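Local coordinates for putative vitamin-B12 independent methionine synthase family protein (Listeria monocytogenes, PDB 1YPX), which probably transfers a methyl group from 5-methyltetrahydropteroyltriglutamate to homocysteine to make methionine, with bound zinc and without vitamin B12, at residues Q3-Y8 / D231-M236; T189-L194 / G254-T259; T167-A172 / N222-H227. One frame throughout, in Å; residues are numbered along the deposited sequence.

Interaction 1 (Q3-Y8 / D231-M236); sequences QVAPFY and DMVITM
V233 grips A5 between its two methyl groups, and this is the tight part of the contact. Its CG1 lies 3.5 Å from A5 CB, while CG2 comes to 3.5 Å from A5 CA, so the alanine is held like a peg in a fork. The fork is set by the first torsion of V233: CG1 stands anti to the backbone N (chi1 -180°), leaving CG2 beside that nitrogen, and both branches reach the incoming loop. P6 extends the apolar seam one step up the strand. Its CD is 4.0 Å from V233 CG1 and 3.8 Å from T235 CG2, the proline ring and the threonine side chain running antiparallel alongside one another. T235 thus gives its methyl to the loop; its OG1 instead hydrogen-bonds Q185 on strand 183-188.

The packing thins at V4, which is exposed. Here V4 CG2 is 4.4 Å from V233 CG2, a grazing contact at the solvent margin. The two segments meet by apolar packing rather than by strand pairing, and the polar backbone of the loop is used on other partners: P6 O accepts a hydrogen bond from R329 NE, and Y8 pairs through its backbone with L330.

I234 points away from the loop and packs on I173 of helix 158-178, whereas V233 and T235 face inward. P6 also touches Y183 and V295 on two other strands. An N-terminal segment lies over the inner face of the parallel sheet near the N-terminal end of strand 233-238, consistent with closing the bottom of a TIM-like barrel.

Interaction 2 (T189-L194 / G254-T259); sequences TSWSYL and GPVAET
V256 is wedged between W191 and L194 and makes its closest approaches through one methyl group. Its CG1 meets the edge of the indole near the ring plane, 3.8 Å from W191 CE3, and touches L194 at the branch point, also 3.8 Å from L194 CG. The second methyl, V256 CG2, is turned to the backbone, 4.1 Å from W191 O. Further along the same indole, W191 CZ3 lies 3.7 Å from T259 OG1, an approach oblique to the ring. On the outer side P255 CG rests 3.9 Å from L194 O, where both residues are also near solvent.

The next shell explains these positions. V256 is the centre of an inverse gamma turn, closed by A257 N bonding to P255 O at 2.7 Å, and the turn pushes the valine toward the other segment. A257 then occupies the N-cap position of helix 258-261, whose first turn brings T259 back to the indole. L194 takes a less common first torsion, with CG between the backbone N and the carbonyl carbon (chi1 55°), which brings CG and CD1 against the valine. Within 189-194, S192 OG donates to T189 O at 2.9 Å from above the carbonyl plane, tying up the start of a weakly bonded helical turn.

Farther out, D188 receives S190 OG and, weakly, W191 NE1, and the indole lies on M236 and I238 of strand 233-238. T189 touches C239, one of the residues of a possible, unconfirmed metal site. The arrangement joins two loops that follow strands 183-188 and 233-238, at the C-terminal rim of a TIM barrel, the end where the active sites of this fold lie.

Interaction 3 (T167-A172 / N222-H227); sequences TAYQKA and NEAIKH
Y169 and A224 bring together two helices of the outer layer of the TIM barrel, 158-178 and the last turn of 213-224. Their CB atoms are 3.7 Å apart, and the CA atoms of this pair are the nearest across the two segments, at 5.2 Å. The small alanine lets the backbones approach closely. Beyond CB the tyrosine leads off from the contact, and its OH is hydrogen-bonded to P138 O; P140 touches both Y169 and A224, covering the junction.

Q170 follows and covers more of the other segment than any other residue here. With CG anti to its own carbonyl carbon (chi1 -71°) and the chain extended beyond, it reaches across the end of the neighbouring helix. CG lies 3.6 Å from A224 O, the carbonyl of the last helical residue, and CD is 3.8 Å from E223 O. K171, next along, points away from this interface and forms a salt bridge through NZ with D110 OD1. In the other segment I225 has already left helical geometry, so the chain turns and brings the H227 ring up to the glutamine amide. The amide crosses the imidazole obliquely, with the two planes 55° apart and Q170 CD 3.8 Å from H227 ND1.

In the fold
Interaction 1 is the buried one of the three, inside the barrel, while interactions 2 and 3 are partly buried contacts farther from the centre of the chain. Strand 233-238 links them: its inward residues meet the N-terminal loop, I234 CD1 on its outer side packs 3.8 Å from I225 CG2 of interaction 3, and M236 CE lies 3.6 Å from W191 NE1 of interaction 2. Helix 213-224 provides one segment of interaction 3 and, through Q214, also backs interaction 2. Chemistry follows place: aliphatic packing in the interior, an indole with an aliphatic neighbour at its edge and a threonine hydroxyl close by at the rim, and an amide beside carbonyls and an imidazole where an outer helix ends.

Interaction 1 (Q3-Y8 / D231-M236)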
# COMPACT_ATOMS: atom_id res chain seq x y z
N GLN A 3 10.28 -9.11 -13.47
CA GLN A 3 9.12 -9.66 -12.78
C GLN A 3 7.86 -8.98 -13.30
O GLN A 3 7.90 -8.12 -14.17
CB GLN A 3 9.23 -9.44 -11.27
CG GLN A 3 9.62 -10.68 -10.51
CD GLN A 3 8.61 -11.79 -10.66
OE1 GLN A 3 8.93 -12.97 -10.47
NE2 GLN A 3 7.37 -11.43 -10.99
N VAL A 4 6.73 -9.37 -12.71
CA VAL A 4 5.46 -8.82 -13.11
C VAL A 4 4.76 -8.14 -11.92
O VAL A 4 4.72 -6.91 -11.83
CB VAL A 4 4.57 -9.94 -13.72
CG1 VAL A 4 4.68 -11.20 -12.89
CG2 VAL A 4 3.12 -9.48 -13.81
N ALA A 5 4.23 -8.95 -11.00
CA ALA A 5 3.55 -8.42 -9.82
C ALA A 5 4.60 -7.74 -8.94
O ALA A 5 5.47 -7.04 -9.47
CB ALA A 5 2.86 -9.57 -9.10
N PRO A 6 4.55 -7.92 -7.60
CA PRO A 6 5.62 -7.22 -6.88
C PRO A 6 6.96 -7.85 -7.28
O PRO A 6 7.05 -9.06 -7.42
CB PRO A 6 5.27 -7.47 -5.42
CG PRO A 6 4.58 -8.78 -5.47
CD PRO A 6 3.67 -8.61 -6.65
N PHE A 7 7.98 -7.02 -7.50
CA PHE A 7 9.30 -7.50 -7.91
C PHE A 7 10.16 -7.93 -6.74
O PHE A 7 9.95 -7.49 -5.60
CB PHE A 7 10.05 -6.42 -8.70
CG PHE A 7 9.16 -5.61 -9.59
CD1 PHE A 7 8.60 -4.42 -9.14
CD2 PHE A 7 8.81 -6.09 -10.85
CE1 PHE A 7 7.70 -3.72 -9.93
CE2 PHE A 7 7.91 -5.40 -11.65
CZ PHE A 7 7.35 -4.22 -11.19
N TYR A 8 11.16 -8.77 -7.02
CA TYR A 8 12.06 -9.25 -5.98
C TYR A 8 12.55 -8.10 -5.11
O TYR A 8 12.71 -8.26 -3.90
CB TYR A 8 13.25 -9.97 -6.61
CG TYR A 8 12.84 -11.15 -7.45
CD1 TYR A 8 12.12 -12.21 -6.91
CD2 TYR A 8 13.19 -11.22 -8.79
CE1 TYR A 8 11.76 -13.31 -7.69
CE2 TYR A 8 12.83 -12.30 -9.58
CZ TYR A 8 12.12 -13.34 -9.03
OH TYR A 8 11.80 -14.41 -9.81
N ASP A 231 -4.46 -8.24 -16.17
CA ASP A 231 -3.09 -7.68 -16.20
C ASP A 231 -2.79 -6.68 -15.09
O ASP A 231 -1.72 -6.06 -15.09
CB ASP A 231 -2.82 -7.00 -17.53
CG ASP A 231 -3.78 -5.86 -17.81
OD1 ASP A 231 -3.48 -4.99 -18.66
OD2 ASP A 231 -4.85 -5.84 -17.17
N MSE A 232 -3.72 -6.48 -14.17
CA MSE A 232 -3.48 -5.55 -13.09
C MSE A 232 -3.11 -6.32 -11.83
O MSE A 232 -3.71 -7.35 -11.51
CB MSE A 232 -4.71 -4.68 -12.84
CG MSE A 232 -4.49 -3.63 -11.75
SE MSE A 232 -6.08 -2.59 -11.32
CE MSE A 232 -7.18 -4.05 -10.76
N VAL A 233 -2.10 -5.83 -11.11
CA VAL A 233 -1.65 -6.46 -9.88
C VAL A 233 -2.18 -5.66 -8.68
O VAL A 233 -2.13 -4.43 -8.67
CB VAL A 233 -0.08 -6.52 -9.84
CG1 VAL A 233 0.40 -7.19 -8.55
CG2 VAL A 233 0.45 -7.28 -11.04
N ILE A 234 -2.72 -6.36 -7.69
CA ILE A 234 -3.22 -5.67 -6.52
C ILE A 234 -2.59 -6.26 -5.27
O ILE A 234 -2.98 -7.33 -4.81
CB ILE A 234 -4.74 -5.74 -6.41
CG1 ILE A 234 -5.36 -4.89 -7.54
CG2 ILE A 234 -5.18 -5.25 -5.01
CD1 ILE A 234 -6.87 -4.61 -7.42
N THR A 235 -1.59 -5.56 -4.75
CA THR A 235 -0.90 -6.01 -3.57
C THR A 235 -1.50 -5.35 -2.34
O THR A 235 -2.16 -4.31 -2.42
CB THR A 235 0.60 -5.63 -3.61
OG1 THR A 235 0.74 -4.21 -3.83
CG2 THR A 235 1.30 -6.41 -4.71
N MSE A 236 -1.24 -5.97 -1.20
CA MSE A 236 -1.76 -5.45 0.05
C MSE A 236 -0.68 -5.23 1.09
O MSE A 236 0.07 -6.14 1.40
CB MSE A 236 -2.79 -6.42 0.62
CG MSE A 236 -3.47 -5.92 1.88
SE MSE A 236 -5.39 -6.18 1.80
CE MSE A 236 -5.62 -7.31 3.37

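Interaction 2 (T189-L194 / G254-T259)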
# COMPACT_ATOMS: atom_id res chain seq x y z
N THR A 189 -3.96 -1.00 7.71
CA THR A 189 -3.36 -1.09 9.03
C THR A 189 -4.37 -1.55 10.08
O THR A 189 -4.06 -1.53 11.27
CB THR A 189 -2.77 0.25 9.46
OG1 THR A 189 -2.04 0.08 10.68
CG2 THR A 189 -3.88 1.27 9.69
N SER A 190 -5.55 -1.96 9.63
CA SER A 190 -6.61 -2.39 10.54
C SER A 190 -6.42 -3.79 11.12
O SER A 190 -6.80 -4.05 12.26
CB SER A 190 -7.99 -2.30 9.85
OG SER A 190 -8.18 -3.31 8.87
N TRP A 191 -5.83 -4.69 10.34
CA TRP A 191 -5.62 -6.05 10.81
C TRP A 191 -4.65 -6.12 11.98
O TRP A 191 -4.77 -6.99 12.84
CB TRP A 191 -5.11 -6.93 9.67
CG TRP A 191 -5.97 -6.89 8.44
CD1 TRP A 191 -5.96 -5.93 7.48
CD2 TRP A 191 -6.96 -7.84 8.05
NE1 TRP A 191 -6.89 -6.22 6.51
CE2 TRP A 191 -7.52 -7.39 6.84
CE3 TRP A 191 -7.44 -9.04 8.61
CZ2 TRP A 191 -8.53 -8.09 6.17
CZ3 TRP A 191 -8.44 -9.73 7.95
CH2 TRP A 191 -8.97 -9.26 6.74
N SER A 192 -3.68 -5.21 12.02
CA SER A 192 -2.71 -5.21 13.11
C SER A 192 -3.40 -5.05 14.46
O SER A 192 -2.98 -5.63 15.46
CB SER A 192 -1.67 -4.09 12.92
OG SER A 192 -2.23 -2.81 13.09
N TYR A 193 -4.47 -4.26 14.49
CA TYR A 193 -5.20 -4.03 15.73
C TYR A 193 -5.69 -5.31 16.39
O TYR A 193 -5.49 -5.50 17.59
CB TYR A 193 -6.39 -3.10 15.48
CG TYR A 193 -5.98 -1.67 15.23
CD1 TYR A 193 -5.54 -1.25 13.98
CD2 TYR A 193 -6.04 -0.73 16.26
CE1 TYR A 193 -5.17 0.07 13.75
CE2 TYR A 193 -5.67 0.60 16.05
CZ TYR A 193 -5.24 0.99 14.79
OH TYR A 193 -4.90 2.30 14.57
N LEU A 194 -6.33 -6.17 15.62
CA LEU A 194 -6.82 -7.44 16.16
C LEU A 194 -5.75 -8.52 16.12
O LEU A 194 -6.01 -9.66 15.72
CB LEU A 194 -8.07 -7.91 15.40
CG LEU A 194 -8.02 -8.07 13.87
CD1 LEU A 194 -9.21 -8.89 13.41
CD2 LEU A 194 -8.02 -6.71 13.20
N GLY A 254 -0.18 -14.21 13.61
CA GLY A 254 -0.76 -15.54 13.58
C GLY A 254 -2.26 -15.59 13.39
O GLY A 254 -2.76 -16.36 12.57
N PRO A 255 -3.02 -14.77 14.15
CA PRO A 255 -4.48 -14.77 14.01
C PRO A 255 -4.94 -14.42 12.60
O PRO A 255 -5.48 -15.27 11.88
CB PRO A 255 -4.92 -13.73 15.05
CG PRO A 255 -3.73 -12.81 15.14
CD PRO A 255 -2.58 -13.77 15.14
N VAL A 256 -4.72 -13.17 12.21
CA VAL A 256 -5.10 -12.68 10.90
C VAL A 256 -4.15 -13.20 9.84
O VAL A 256 -3.61 -12.43 9.05
CB VAL A 256 -5.11 -11.14 10.85
CG1 VAL A 256 -6.16 -10.61 11.81
CG2 VAL A 256 -3.73 -10.59 11.21
N ALA A 257 -3.95 -14.51 9.83
CA ALA A 257 -3.05 -15.12 8.87
C ALA A 257 -3.77 -16.20 8.08
O ALA A 257 -3.33 -16.60 7.01
CB ALA A 257 -1.86 -15.72 9.59
N GLU A 258 -4.89 -16.67 8.63
CA GLU A 258 -5.68 -17.72 7.99
C GLU A 258 -6.50 -17.15 6.84
O GLU A 258 -6.40 -17.61 5.70
CB GLU A 258 -6.62 -18.35 9.02
CG GLU A 258 -5.93 -18.73 10.32
CD GLU A 258 -4.87 -19.80 10.15
OE1 GLU A 258 -3.88 -19.55 9.42
OE2 GLU A 258 -5.02 -20.89 10.76
N THR A 259 -7.32 -16.14 7.15
CA THR A 259 -8.18 -15.50 6.16
C THR A 259 -7.39 -14.56 5.23
O THR A 259 -7.82 -14.27 4.12
CB THR A 259 -9.30 -14.69 6.85
OG1 THR A 259 -8.81 -13.38 7.20
CG2 THR A 259 -9.76 -15.39 8.13

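Interaction 3 (T167-A172 / N222-H227)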
# COMPACT_ATOMS: atom_id res chain seq x y z
N THR A 167 -18.56 -1.26 -4.21
CA THR A 167 -18.81 -0.78 -5.57
C THR A 167 -18.03 0.50 -5.73
O THR A 167 -17.47 0.77 -6.80
CB THR A 167 -20.31 -0.46 -5.83
OG1 THR A 167 -21.07 -1.68 -5.85
CG2 THR A 167 -20.50 0.24 -7.18
N ALA A 168 -17.98 1.31 -4.68
CA ALA A 168 -17.22 2.55 -4.76
C ALA A 168 -15.78 2.17 -5.11
O ALA A 168 -15.11 2.88 -5.87
CB ALA A 168 -17.25 3.30 -3.43
N TYR A 169 -15.32 1.04 -4.57
CA TYR A 169 -13.98 0.57 -4.86
C TYR A 169 -13.85 -0.11 -6.23
O TYR A 169 -12.83 0.06 -6.91
CB TYR A 169 -13.46 -0.35 -3.74
CG TYR A 169 -12.60 0.38 -2.71
CD1 TYR A 169 -11.20 0.35 -2.78
CD2 TYR A 169 -13.18 1.14 -1.68
CE1 TYR A 169 -10.41 1.04 -1.86
CE2 TYR A 169 -12.40 1.84 -0.75
CZ TYR A 169 -11.01 1.78 -0.85
OH TYR A 169 -10.23 2.46 0.06
N GLN A 170 -14.86 -0.87 -6.65
CA GLN A 170 -14.79 -1.50 -7.96
C GLN A 170 -14.63 -0.37 -8.96
O GLN A 170 -13.74 -0.39 -9.82
CB GLN A 170 -16.05 -2.32 -8.26
CG GLN A 170 -16.18 -3.59 -7.43
CD GLN A 170 -17.63 -4.07 -7.33
OE1 GLN A 170 -17.93 -5.09 -6.69
NE2 GLN A 170 -18.54 -3.32 -7.96
N LYS A 171 -15.48 0.65 -8.83
CA LYS A 171 -15.41 1.80 -9.72
C LYS A 171 -14.08 2.54 -9.57
O LYS A 171 -13.52 3.02 -10.56
CB LYS A 171 -16.59 2.75 -9.46
CG LYS A 171 -17.98 2.09 -9.57
CD LYS A 171 -19.09 3.07 -9.96
CE LYS A 171 -19.76 3.76 -8.76
NZ LYS A 171 -20.98 3.04 -8.21
N ALA A 172 -13.55 2.62 -8.35
CA ALA A 172 -12.28 3.30 -8.10
C ALA A 172 -11.15 2.61 -8.85
O ALA A 172 -10.39 3.24 -9.59
CB ALA A 172 -11.96 3.31 -6.61
N ASN A 222 -12.40 -8.78 -0.93
CA ASN A 222 -12.60 -9.60 -2.12
C ASN A 222 -13.66 -8.98 -3.03
O ASN A 222 -13.50 -8.95 -4.25
CB ASN A 222 -12.99 -11.05 -1.76
CG ASN A 222 -11.82 -11.84 -1.16
OD1 ASN A 222 -10.68 -11.74 -1.64
ND2 ASN A 222 -12.10 -12.63 -0.13
N GLU A 223 -14.73 -8.47 -2.43
CA GLU A 223 -15.78 -7.85 -3.21
C GLU A 223 -15.28 -6.58 -3.90
O GLU A 223 -15.57 -6.35 -5.08
CB GLU A 223 -16.99 -7.50 -2.33
CG GLU A 223 -18.16 -7.00 -3.13
CD GLU A 223 -19.30 -6.50 -2.28
OE1 GLU A 223 -20.29 -6.00 -2.88
OE2 GLU A 223 -19.22 -6.60 -1.02
N ALA A 224 -14.54 -5.76 -3.15
CA ALA A 224 -13.98 -4.52 -3.67
C ALA A 224 -13.09 -4.75 -4.89
O ALA A 224 -13.04 -3.92 -5.79
CB ALA A 224 -13.18 -3.81 -2.58
N ILE A 225 -12.39 -5.88 -4.90
CA ILE A 225 -11.50 -6.20 -6.01
C ILE A 225 -12.03 -7.35 -6.87
O ILE A 225 -11.26 -7.98 -7.61
CB ILE A 225 -10.10 -6.57 -5.51
CG1 ILE A 225 -10.17 -7.82 -4.63
CG2 ILE A 225 -9.52 -5.41 -4.75
CD1 ILE A 225 -8.81 -8.38 -4.26
N LYS A 226 -13.33 -7.61 -6.79
CA LYS A 226 -13.97 -8.67 -7.55
C LYS A 226 -13.75 -8.51 -9.05
O LYS A 226 -13.44 -9.47 -9.75
CB LYS A 226 -15.47 -8.68 -7.25
CG LYS A 226 -16.28 -9.75 -7.98
CD LYS A 226 -17.79 -9.53 -7.80
CE LYS A 226 -18.60 -10.42 -8.74
NZ LYS A 226 -20.04 -10.01 -8.81
N HIS A 227 -13.89 -7.29 -9.55
CA HIS A 227 -13.71 -7.02 -10.98
C HIS A 227 -12.31 -6.51 -11.30
O HIS A 227 -12.15 -5.48 -11.96
CB HIS A 227 -14.76 -6.01 -11.45
CG HIS A 227 -16.17 -6.45 -11.26
ND1 HIS A 227 -17.15 -5.62 -10.76
CD2 HIS A 227 -16.79 -7.63 -11.53
CE1 HIS A 227 -18.31 -6.26 -10.74
NE2 HIS A 227 -18.11 -7.48 -11.19